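Local coordinates for protein halotolerant alpha-type carbonic anhydrase (dCA II) (Dunaliella salina, PDB 1Y7W) that catalyses, as a zinc-dependent alpha-type carbonic anhydrase, the reversible hydration of carbon dioxide to bicarbonate and tolerates high salt, at residues 75-83 with 212-222; 169-180 with 244-255. All coordinates share one frame; numbering follows the deposited sequence.

Interaction 1 (75-83 with 212-222). With NA (sodium ion), chain C.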
loop_
_atom_site.group_PDB
_atom_site.type_symbol
_atom_site.label_atom_id
_atom_site.label_comp_id
_atom_site.label_asym_id
_atom_site.label_seq_id
_atom_site.Cartn_x
_atom_site.Cartn_y
_atom_site.Cartn_z
ATOM N N LEU A 75 13.977 8.867 0.713
ATOM C CA LEU A 75 13.712 7.624 0.007
ATOM C C LEU A 75 14.939 6.721 -0.116
ATOM O O LEU A 75 14.781 5.503 -0.207
ATOM C CB LEU A 75 13.100 7.909 -1.381
ATOM C CG LEU A 75 11.695 8.534 -1.372
ATOM C CD1 LEU A 75 11.278 8.983 -2.802
ATOM C CD2 LEU A 75 10.683 7.474 -0.816
ATOM N N ASN A 76 16.137 7.327 -0.116
ATOM C CA ASN A 76 17.383 6.588 -0.198
ATOM C C ASN A 76 17.349 5.473 -1.264
ATOM O O ASN A 76 17.028 5.791 -2.429
ATOM C CB ASN A 76 17.718 6.111 1.199
ATOM C CG ASN A 76 18.111 7.287 2.105
ATOM O OD1 ASN A 76 18.559 8.313 1.596
ATOM N ND2 ASN A 76 17.975 7.142 3.392
ATOM N N GLY A 77 17.603 4.226 -0.856
ATOM C CA GLY A 77 17.651 3.110 -1.792
ATOM C C GLY A 77 16.391 2.879 -2.594
ATOM O O GLY A 77 16.491 2.273 -3.661
ATOM N N LEU A 78 15.211 3.296 -2.102
ATOM C CA LEU A 78 13.984 3.113 -2.907
ATOM C C LEU A 78 14.024 3.949 -4.174
ATOM O O LEU A 78 13.433 3.571 -5.168
ATOM C CB LEU A 78 12.736 3.530 -2.108
ATOM C CG LEU A 78 12.549 2.756 -0.816
ATOM C CD1 LEU A 78 11.346 3.361 -0.042
ATOM C CD2 LEU A 78 12.364 1.302 -1.072
ATOM N N ASN A 79 14.717 5.082 -4.148
ATOM C CA ASN A 79 14.760 5.953 -5.324
ATOM C C ASN A 79 16.074 5.966 -6.101
ATOM O O ASN A 79 16.412 6.957 -6.747
ATOM C CB ASN A 79 14.370 7.394 -4.913
ATOM C CG ASN A 79 13.981 8.248 -6.093
ATOM O OD1 ASN A 79 13.329 7.792 -7.012
ATOM N ND2 ASN A 79 14.377 9.515 -6.065
ATOM N N VAL A 80 16.814 4.875 -5.993
ATOM C CA VAL A 80 18.062 4.689 -6.730
ATOM C C VAL A 80 17.882 3.369 -7.479
ATOM O O VAL A 80 17.500 2.345 -6.872
ATOM C CB VAL A 80 19.322 4.622 -5.764
ATOM C CG1 VAL A 80 20.624 4.338 -6.577
ATOM C CG2 VAL A 80 19.475 5.938 -5.034
ATOM N N ASP A 81 18.107 3.427 -8.801
ATOM C CA ASP A 81 18.016 2.258 -9.706
ATOM C C ASP A 81 18.582 1.060 -8.955
ATOM O O ASP A 81 19.723 1.097 -8.470
ATOM C CB ASP A 81 18.885 2.517 -10.936
ATOM C CG ASP A 81 18.779 1.418 -12.007
ATOM O OD1 ASP A 81 18.466 0.272 -11.743
ATOM O OD2 ASP A 81 19.066 1.744 -13.157
ATOM N N GLY A 82 17.783 -0.002 -8.862
ATOM C CA GLY A 82 18.205 -1.208 -8.165
ATOM C C GLY A 82 19.503 -1.832 -8.691
ATOM O O GLY A 82 20.158 -2.540 -7.955
ATOM N N ALA A 83 19.882 -1.538 -9.933
ATOM C CA ALA A 83 21.143 -2.063 -10.522
ATOM C C ALA A 83 22.376 -1.397 -9.887
ATOM O O ALA A 83 23.511 -1.903 -10.017
ATOM C CB ALA A 83 21.164 -1.806 -12.044
ATOM N N ASN A 212 12.952 -4.173 -9.109
ATOM C CA ASN A 212 13.746 -2.951 -9.042
ATOM C C ASN A 212 12.755 -1.870 -8.534
ATOM O O ASN A 212 11.891 -1.385 -9.276
ATOM C CB ASN A 212 14.256 -2.658 -10.469
ATOM C CG ASN A 212 15.282 -1.502 -10.539
ATOM O OD1 ASN A 212 16.239 -1.525 -11.388
ATOM N ND2 ASN A 212 15.089 -0.476 -9.711
ATOM N N VAL A 213 12.873 -1.515 -7.259
ATOM C CA VAL A 213 11.915 -0.577 -6.676
ATOM C C VAL A 213 11.780 0.709 -7.442
ATOM O O VAL A 213 10.664 1.132 -7.810
ATOM C CB VAL A 213 12.249 -0.281 -5.194
ATOM C CG1 VAL A 213 11.196 0.716 -4.603
ATOM C CG2 VAL A 213 12.156 -1.553 -4.399
ATOM N N LYS A 214 12.919 1.332 -7.714
ATOM C CA LYS A 214 12.903 2.606 -8.393
ATOM C C LYS A 214 12.349 2.564 -9.812
ATOM O O LYS A 214 11.557 3.450 -10.220
ATOM C CB LYS A 214 14.323 3.183 -8.374
ATOM C CG LYS A 214 14.583 4.329 -9.356
ATOM C CD LYS A 214 13.857 5.579 -8.923
ATOM C CE LYS A 214 14.601 6.840 -9.398
ATOM N NZ LYS A 214 14.429 6.950 -10.874
ATOM N N THR A 215 12.752 1.559 -10.581
ATOM C CA THR A 215 12.272 1.523 -11.958
ATOM C C THR A 215 10.911 0.864 -12.150
ATOM O O THR A 215 10.177 1.208 -13.072
ATOM C CB THR A 215 13.330 0.821 -12.917
ATOM O OG1 THR A 215 13.389 -0.589 -12.634
ATOM C CG2 THR A 215 14.730 1.436 -12.693
ATOM N N GLN A 216 10.554 -0.049 -11.265
ATOM C CA GLN A 216 9.303 -0.730 -11.460
ATOM C C GLN A 216 8.105 -0.260 -10.641
ATOM O O GLN A 216 6.978 -0.436 -11.086
ATOM C CB GLN A 216 9.506 -2.230 -11.237
ATOM C CG GLN A 216 10.429 -2.809 -12.329
ATOM C CD GLN A 216 10.603 -4.299 -12.170
ATOM O OE1 GLN A 216 11.315 -4.755 -11.275
ATOM N NE2 GLN A 216 9.929 -5.082 -13.042
ATOM N N LEU A 217 8.367 0.309 -9.456
ATOM C CA LEU A 217 7.298 0.717 -8.549
ATOM C C LEU A 217 7.128 2.216 -8.354
ATOM O O LEU A 217 6.024 2.706 -8.497
ATOM C CB LEU A 217 7.474 0.017 -7.200
ATOM C CG LEU A 217 7.610 -1.519 -7.164
ATOM C CD1 LEU A 217 7.834 -1.922 -5.739
ATOM C CD2 LEU A 217 6.388 -2.261 -7.765
ATOM N N LEU A 218 8.200 2.963 -8.066
ATOM C CA LEU A 218 8.020 4.394 -7.845
ATOM C C LEU A 218 7.556 5.078 -9.103
ATOM O O LEU A 218 7.999 4.728 -10.207
ATOM C CB LEU A 218 9.306 5.063 -7.370
ATOM C CG LEU A 218 9.868 4.640 -6.022
ATOM C CD1 LEU A 218 10.811 5.783 -5.571
ATOM C CD2 LEU A 218 8.767 4.485 -4.973
ATOM N N PRO A 219 6.665 6.088 -8.969
ATOM C CA PRO A 219 6.182 6.769 -10.172
ATOM C C PRO A 219 7.183 7.750 -10.753
ATOM O O PRO A 219 8.253 7.974 -10.187
ATOM C CB PRO A 219 4.893 7.446 -9.718
ATOM C CG PRO A 219 5.103 7.678 -8.253
ATOM C CD PRO A 219 5.932 6.504 -7.757
ATOM N N SER A 220 6.811 8.350 -11.882
ATOM C CA SER A 220 7.699 9.268 -12.571
ATOM C C SER A 220 8.050 10.573 -11.851
ATOM O O SER A 220 9.067 11.198 -12.184
ATOM C CB SER A 220 7.150 9.569 -13.974
ATOM O OG SER A 220 5.784 9.988 -13.911
ATOM N N SER A 221 7.258 10.975 -10.854
ATOM C CA SER A 221 7.556 12.192 -10.114
ATOM C C SER A 221 7.565 11.820 -8.645
ATOM O O SER A 221 6.896 10.865 -8.227
ATOM C CB SER A 221 6.506 13.271 -10.416
ATOM O OG SER A 221 6.330 14.133 -9.318
ATOM N N LEU A 222 8.361 12.528 -7.867
ATOM C CA LEU A 222 8.443 12.209 -6.452
ATOM C C LEU A 222 7.439 13.029 -5.670
ATOM O O LEU A 222 7.450 12.993 -4.450
ATOM C CB LEU A 222 9.829 12.505 -5.911
ATOM C CG LEU A 222 10.902 11.613 -6.534
ATOM C CD1 LEU A 222 12.225 11.928 -5.858
ATOM C CD2 LEU A 222 10.539 10.151 -6.360
HETATM NA NA NA C . 21.344 -2.549 -5.967
HETATM O O HOH W 1 15.430 0.607 -6.387
HETATM O O HOH W 2 22.564 -2.756 -4.077
HETATM O O HOH W 3 20.252 -4.392 -5.499
#
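Leu75 starts the contact by sliding its CD1 past Leu222, 3.8 Å from Leu222 CD2, the two leucines running in opposite directions. The loop 75-83 here packs on 213-217, a short helix set against the central sheet of the alpha-carbonic anhydrase fold. Leu78, in a 3-10 turn, sets CD2 3.8 Å from Val213 CG1, and Ile169 of the sheet also touches Leu75 and Leu78. Leu78 O sits against Lys214 CB and 3.5 Å from Leu218 CD1. Asn79 has CG anti to its backbone N (chi1 -163°), which turns the amide toward Leu222; Asn79 ND2 comes to 3.2 Å from Leu222 CD1. Lys214, bent at chi2 and chi4, wraps its methylenes along the backbone of Asn79 to Asp81. Water 1 bridges the two backbones, lying 2.7 Å from Val80 O and accepting from Lys214 N. Asp81 forms an Asx turn, its OD1 taking the Ala83 N-H at 2.9 Å in a nearly straight bond (170°) from above the carboxylate plane, while Thr215 CG2 lies near the same oxygen. An alanine at Asp81 would remove that acceptor and is likely to leave Ala83 N without its mate and the sodium-binding turn freer to move. The turn presents Gly82 O to a sodium ion also bound by Gln84 O, Gly87 O and two waters; the Gly82 O to sodium distance is 2.3 Å.

Interaction 2 (169-180 with 244-255); sequences IGIMYKYSENGD and VFTTPREVTREQ
The aliphatic part of Arg249 runs alongside the Tyr173 ring, Arg249 CB 3.4 Å from Tyr173 CD2. Other apolar contacts join Met172 to Pro248, Tyr173 CB to Val251, and Ile169 CG2 to the Phe245 ring, 3.4 Å from its CE2. Backbone hydrogen bonds zip the strands together: Phe245 N to Gly170 O, then, past a slip in register, Arg249 N to Met172 O, Lys174 N to Arg249 O, Val251 N to Lys174 O and Ser176 N to Val251 O. These are neighbouring parallel strands, 166-175 and 240-251, in the mixed, largely antiparallel central sheet of alpha-carbonic anhydrases. The slip, of two residues, falls between Gly170 and Tyr173, where water 4 bridges Met172 N to Phe245 O and Thr247 O. Among the polar side chains, Arg249 NH2 makes a salt bridge on the syn lone pair of Asp180 OD1 at 2.7 Å, carboxylate and guanidinium planes nearly perpendicular (88°). Ser176 OG donates to Glu250 OE2 at 2.6 Å from above the carboxylate plane and accepts from Asn178 N in an ST turn. Gln255, also bonded to Asn184, grips Asp180 N and O through its amide. The Arg253 guanidinium stacks flat on one face of Tyr175, centres 4.0 Å apart.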
loop_
_atom_site.group_PDB
_atom_site.type_symbol
_atom_site.label_atom_id
_atom_site.label_comp_id
_atom_site.label_asym_id
_atom_site.label_seq_id
_atom_site.Cartn_x
_atom_site.Cartn_y
_atom_site.Cartn_z
ATOM N N ILE A 169 3.885 3.768 1.595
ATOM C CA ILE A 169 3.967 4.537 0.380
ATOM C C ILE A 169 2.782 4.115 -0.462
ATOM O O ILE A 169 2.562 2.928 -0.653
ATOM C CB ILE A 169 5.281 4.253 -0.342
ATOM C CG1 ILE A 169 6.391 4.989 0.450
ATOM C CG2 ILE A 169 5.239 4.740 -1.766
ATOM C CD1 ILE A 169 7.845 4.640 0.067
ATOM N N GLY A 170 2.015 5.085 -0.940
ATOM C CA GLY A 170 0.827 4.732 -1.711
ATOM C C GLY A 170 1.069 5.207 -3.124
ATOM O O GLY A 170 1.447 6.358 -3.282
ATOM N N ILE A 171 0.854 4.343 -4.114
ATOM C CA ILE A 171 1.077 4.669 -5.519
ATOM C C ILE A 171 -0.192 4.357 -6.313
ATOM O O ILE A 171 -0.702 3.257 -6.223
ATOM C CB ILE A 171 2.255 3.838 -6.065
ATOM C CG1 ILE A 171 3.552 4.331 -5.364
ATOM C CG2 ILE A 171 2.432 4.028 -7.620
ATOM C CD1 ILE A 171 4.744 3.323 -5.443
ATOM N N MET A 172 -0.675 5.342 -7.096
ATOM C CA MET A 172 -1.903 5.171 -7.897
ATOM C C MET A 172 -1.611 4.755 -9.343
ATOM O O MET A 172 -0.542 5.043 -9.881
ATOM C CB MET A 172 -2.643 6.522 -7.981
ATOM C CG MET A 172 -2.972 7.114 -6.633
ATOM S SD MET A 172 -4.140 6.011 -5.793
ATOM C CE MET A 172 -4.702 7.090 -4.444
ATOM N N TYR A 173 -2.597 4.126 -9.973
ATOM C CA TYR A 173 -2.511 3.780 -11.378
ATOM C C TYR A 173 -3.797 4.298 -12.007
ATOM O O TYR A 173 -4.867 4.025 -11.472
ATOM C CB TYR A 173 -2.504 2.290 -11.617
ATOM C CG TYR A 173 -1.300 1.597 -11.059
ATOM C CD1 TYR A 173 -1.164 1.410 -9.667
ATOM C CD2 TYR A 173 -0.271 1.140 -11.916
ATOM C CE1 TYR A 173 0.009 0.773 -9.143
ATOM C CE2 TYR A 173 0.885 0.511 -11.410
ATOM C CZ TYR A 173 1.013 0.336 -10.024
ATOM O OH TYR A 173 2.167 -0.252 -9.537
ATOM N N LYS A 174 -3.677 5.082 -13.073
ATOM C CA LYS A 174 -4.867 5.544 -13.795
ATOM C C LYS A 174 -5.083 4.658 -15.049
ATOM O O LYS A 174 -4.127 4.083 -15.622
ATOM C CB LYS A 174 -4.700 7.001 -14.250
ATOM C CG LYS A 174 -3.573 7.230 -15.238
ATOM C CD LYS A 174 -3.602 8.665 -15.804
ATOM C CE LYS A 174 -2.407 8.899 -16.767
ATOM N NZ LYS A 174 -2.299 10.333 -17.270
ATOM N N TYR A 175 -6.338 4.524 -15.476
ATOM C CA TYR A 175 -6.602 3.727 -16.663
ATOM C C TYR A 175 -5.973 4.491 -17.834
ATOM O O TYR A 175 -6.052 5.715 -17.930
ATOM C CB TYR A 175 -8.124 3.572 -16.932
ATOM C CG TYR A 175 -8.771 2.435 -16.175
ATOM C CD1 TYR A 175 -8.244 1.154 -16.236
ATOM C CD2 TYR A 175 -9.909 2.646 -15.383
ATOM C CE1 TYR A 175 -8.832 0.103 -15.522
ATOM C CE2 TYR A 175 -10.504 1.576 -14.656
ATOM C CZ TYR A 175 -9.942 0.323 -14.741
ATOM O OH TYR A 175 -10.451 -0.713 -14.002
ATOM N N SER A 176 -5.386 3.744 -18.738
ATOM C CA SER A 176 -4.715 4.332 -19.883
ATOM C C SER A 176 -4.774 3.296 -21.015
ATOM O O SER A 176 -5.180 2.159 -20.772
ATOM C CB SER A 176 -3.273 4.608 -19.471
ATOM O OG SER A 176 -2.415 4.698 -20.569
ATOM N N GLU A 177 -4.406 3.677 -22.240
ATOM C CA GLU A 177 -4.427 2.699 -23.342
ATOM C C GLU A 177 -3.111 1.903 -23.312
ATOM O O GLU A 177 -2.961 0.904 -24.017
ATOM C CB GLU A 177 -4.628 3.420 -24.705
ATOM C CG GLU A 177 -5.960 4.249 -24.808
ATOM C CD GLU A 177 -5.762 5.798 -25.074
ATOM O OE1 GLU A 177 -5.755 6.233 -26.272
ATOM O OE2 GLU A 177 -5.616 6.584 -24.080
ATOM N N ASN A 178 -2.182 2.329 -22.457
ATOM C CA ASN A 178 -0.864 1.702 -22.314
ATOM C C ASN A 178 -0.642 1.182 -20.901
ATOM O O ASN A 178 -0.563 1.954 -19.977
ATOM C CB ASN A 178 0.222 2.728 -22.613
ATOM C CG ASN A 178 0.062 3.354 -23.989
ATOM O OD1 ASN A 178 -0.142 2.637 -24.988
ATOM N ND2 ASN A 178 0.147 4.687 -24.056
ATOM N N GLY A 179 -0.498 -0.120 -20.741
ATOM C CA GLY A 179 -0.336 -0.662 -19.405
ATOM C C GLY A 179 1.016 -0.418 -18.781
ATOM O O GLY A 179 1.942 0.073 -19.419
ATOM N N ASP A 180 1.120 -0.797 -17.517
ATOM C CA ASP A 180 2.324 -0.655 -16.729
ATOM C C ASP A 180 3.244 -1.837 -17.016
ATOM O O ASP A 180 2.760 -2.964 -17.126
ATOM C CB ASP A 180 1.944 -0.692 -15.229
ATOM C CG ASP A 180 3.150 -0.575 -14.321
ATOM O OD1 ASP A 180 3.683 0.557 -14.254
ATOM O OD2 ASP A 180 3.545 -1.595 -13.701
ATOM N N VAL A 244 1.441 9.468 0.047
ATOM C CA VAL A 244 0.651 9.156 -1.137
ATOM C C VAL A 244 1.151 9.960 -2.352
ATOM O O VAL A 244 0.981 11.170 -2.388
ATOM C CB VAL A 244 -0.831 9.459 -0.856
ATOM C CG1 VAL A 244 -1.669 9.066 -2.051
ATOM C CG2 VAL A 244 -1.273 8.680 0.368
ATOM N N PHE A 245 1.826 9.290 -3.297
ATOM C CA PHE A 245 2.351 9.951 -4.495
ATOM C C PHE A 245 1.207 10.403 -5.357
ATOM O O PHE A 245 0.344 9.637 -5.643
ATOM C CB PHE A 245 3.277 8.987 -5.235
ATOM C CG PHE A 245 4.556 8.799 -4.496
ATOM C CD1 PHE A 245 5.710 9.468 -4.910
ATOM C CD2 PHE A 245 4.567 8.108 -3.271
ATOM C CE1 PHE A 245 6.892 9.459 -4.119
ATOM C CE2 PHE A 245 5.722 8.083 -2.454
ATOM C CZ PHE A 245 6.897 8.761 -2.892
ATOM N N THR A 246 1.275 11.639 -5.823
ATOM C CA THR A 246 0.183 12.197 -6.598
ATOM C C THR A 246 0.263 12.036 -8.120
ATOM O O THR A 246 -0.690 12.333 -8.787
ATOM C CB THR A 246 -0.019 13.685 -6.150
ATOM O OG1 THR A 246 1.212 14.394 -6.252
ATOM C CG2 THR A 246 -0.470 13.711 -4.680
ATOM N N THR A 247 1.373 11.547 -8.660
ATOM C CA THR A 247 1.478 11.291 -10.085
ATOM C C THR A 247 1.245 9.803 -10.248
ATOM O O THR A 247 1.984 8.973 -9.699
ATOM C CB THR A 247 2.874 11.599 -10.600
ATOM O OG1 THR A 247 3.198 12.962 -10.293
ATOM C CG2 THR A 247 2.944 11.340 -12.096
ATOM N N PRO A 248 0.211 9.434 -11.005
ATOM C CA PRO A 248 -0.047 8.003 -11.175
ATOM C C PRO A 248 0.751 7.266 -12.235
ATOM O O PRO A 248 1.386 7.871 -13.112
ATOM C CB PRO A 248 -1.552 7.943 -11.498
ATOM C CG PRO A 248 -1.833 9.278 -12.155
ATOM C CD PRO A 248 -0.825 10.288 -11.638
ATOM N N ARG A 249 0.798 5.952 -12.073
ATOM C CA ARG A 249 1.342 5.075 -13.112
ATOM C C ARG A 249 0.124 4.796 -14.010
ATOM O O ARG A 249 -0.917 5.437 -13.818
ATOM C CB ARG A 249 1.837 3.773 -12.502
ATOM C CG ARG A 249 3.321 3.903 -12.124
ATOM C CD ARG A 249 3.823 2.599 -11.500
ATOM N NE ARG A 249 5.261 2.697 -11.281
ATOM C CZ ARG A 249 6.182 2.407 -12.194
ATOM N NH1 ARG A 249 7.475 2.556 -11.874
ATOM N NH2 ARG A 249 5.830 1.922 -13.400
ATOM N N GLU A 250 0.232 3.854 -14.950
ATOM C CA GLU A 250 -0.877 3.551 -15.859
ATOM C C GLU A 250 -1.268 2.101 -15.844
ATOM O O GLU A 250 -0.449 1.271 -15.613
ATOM C CB GLU A 250 -0.491 3.962 -17.304
ATOM C CG GLU A 250 -0.255 5.478 -17.396
ATOM C CD GLU A 250 0.143 5.961 -18.789
ATOM O OE1 GLU A 250 0.575 7.134 -18.865
ATOM O OE2 GLU A 250 0.018 5.186 -19.780
ATOM N N VAL A 251 -2.524 1.791 -16.136
ATOM C CA VAL A 251 -2.960 0.399 -16.152
ATOM C C VAL A 251 -4.100 0.251 -17.132
ATOM O O VAL A 251 -4.867 1.182 -17.313
ATOM C CB VAL A 251 -3.432 -0.055 -14.726
ATOM C CG1 VAL A 251 -4.615 0.741 -14.281
ATOM C CG2 VAL A 251 -3.744 -1.520 -14.718
ATOM N N THR A 252 -4.203 -0.916 -17.758
ATOM C CA THR A 252 -5.267 -1.181 -18.704
ATOM C C THR A 252 -6.323 -2.065 -18.111
ATOM O O THR A 252 -6.091 -2.740 -17.085
ATOM C CB THR A 252 -4.742 -1.907 -19.944
ATOM O OG1 THR A 252 -4.247 -3.184 -19.568
ATOM C CG2 THR A 252 -3.656 -1.120 -20.564
ATOM N N ARG A 253 -7.507 -2.067 -18.731
ATOM C CA ARG A 253 -8.536 -2.948 -18.217
ATOM C C ARG A 253 -8.050 -4.393 -18.345
ATOM O O ARG A 253 -8.391 -5.251 -17.535
ATOM C CB ARG A 253 -9.857 -2.792 -18.994
ATOM C CG ARG A 253 -10.826 -1.831 -18.384
ATOM C CD ARG A 253 -10.593 -0.483 -18.884
ATOM N NE ARG A 253 -11.634 0.501 -18.517
ATOM C CZ ARG A 253 -11.523 1.786 -18.847
ATOM N NH1 ARG A 253 -12.444 2.668 -18.495
ATOM N NH2 ARG A 253 -10.477 2.164 -19.580
ATOM N N GLU A 254 -7.270 -4.668 -19.384
ATOM C CA GLU A 254 -6.755 -6.015 -19.578
ATOM C C GLU A 254 -5.826 -6.443 -18.466
ATOM O O GLU A 254 -5.718 -7.614 -18.166
ATOM C CB GLU A 254 -6.010 -6.147 -20.911
ATOM C CG GLU A 254 -6.902 -6.018 -22.174
ATOM C CD GLU A 254 -7.544 -4.636 -22.347
ATOM O OE1 GLU A 254 -6.928 -3.598 -21.986
ATOM O OE2 GLU A 254 -8.681 -4.588 -22.871
ATOM N N GLN A 255 -5.100 -5.505 -17.890
ATOM C CA GLN A 255 -4.207 -5.874 -16.788
ATOM C C GLN A 255 -5.035 -6.011 -15.529
ATOM O O GLN A 255 -4.711 -6.837 -14.673
ATOM C CB GLN A 255 -3.135 -4.793 -16.589
ATOM C CG GLN A 255 -2.205 -4.684 -17.769
ATOM C CD GLN A 255 -1.126 -3.632 -17.597
ATOM O OE1 GLN A 255 -1.391 -2.534 -17.139
ATOM N NE2 GLN A 255 0.099 -3.964 -18.008
HETATM O O HOH W 4 0.880 7.727 -7.437
HETATM O O HOH W 5 -7.921 0.078 -20.364
HETATM O O HOH W 6 2.862 2.943 -15.577
#

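Overall arrangement
Interaction 2 is built into the central sheet, where adjacent strands share backbone bonds and apolar side chains, and its far end reaches the surface with charged and stacked groups. Both contacts are partly buried; interaction 1 lies slightly farther from the centre of the chain. There a loop and a short helix meet mainly through side-chain packing and a bridging water, with Gly82 as one of the sodium ligands. No element is shared, yet the two touch. Arg249 of interaction 2 extends its guanidinium to the carbonyls of Thr215, Leu217 and Leu218, tying helix 213-217 to the strand, and Pro219 packs against Thr247. Along the chain their segments alternate.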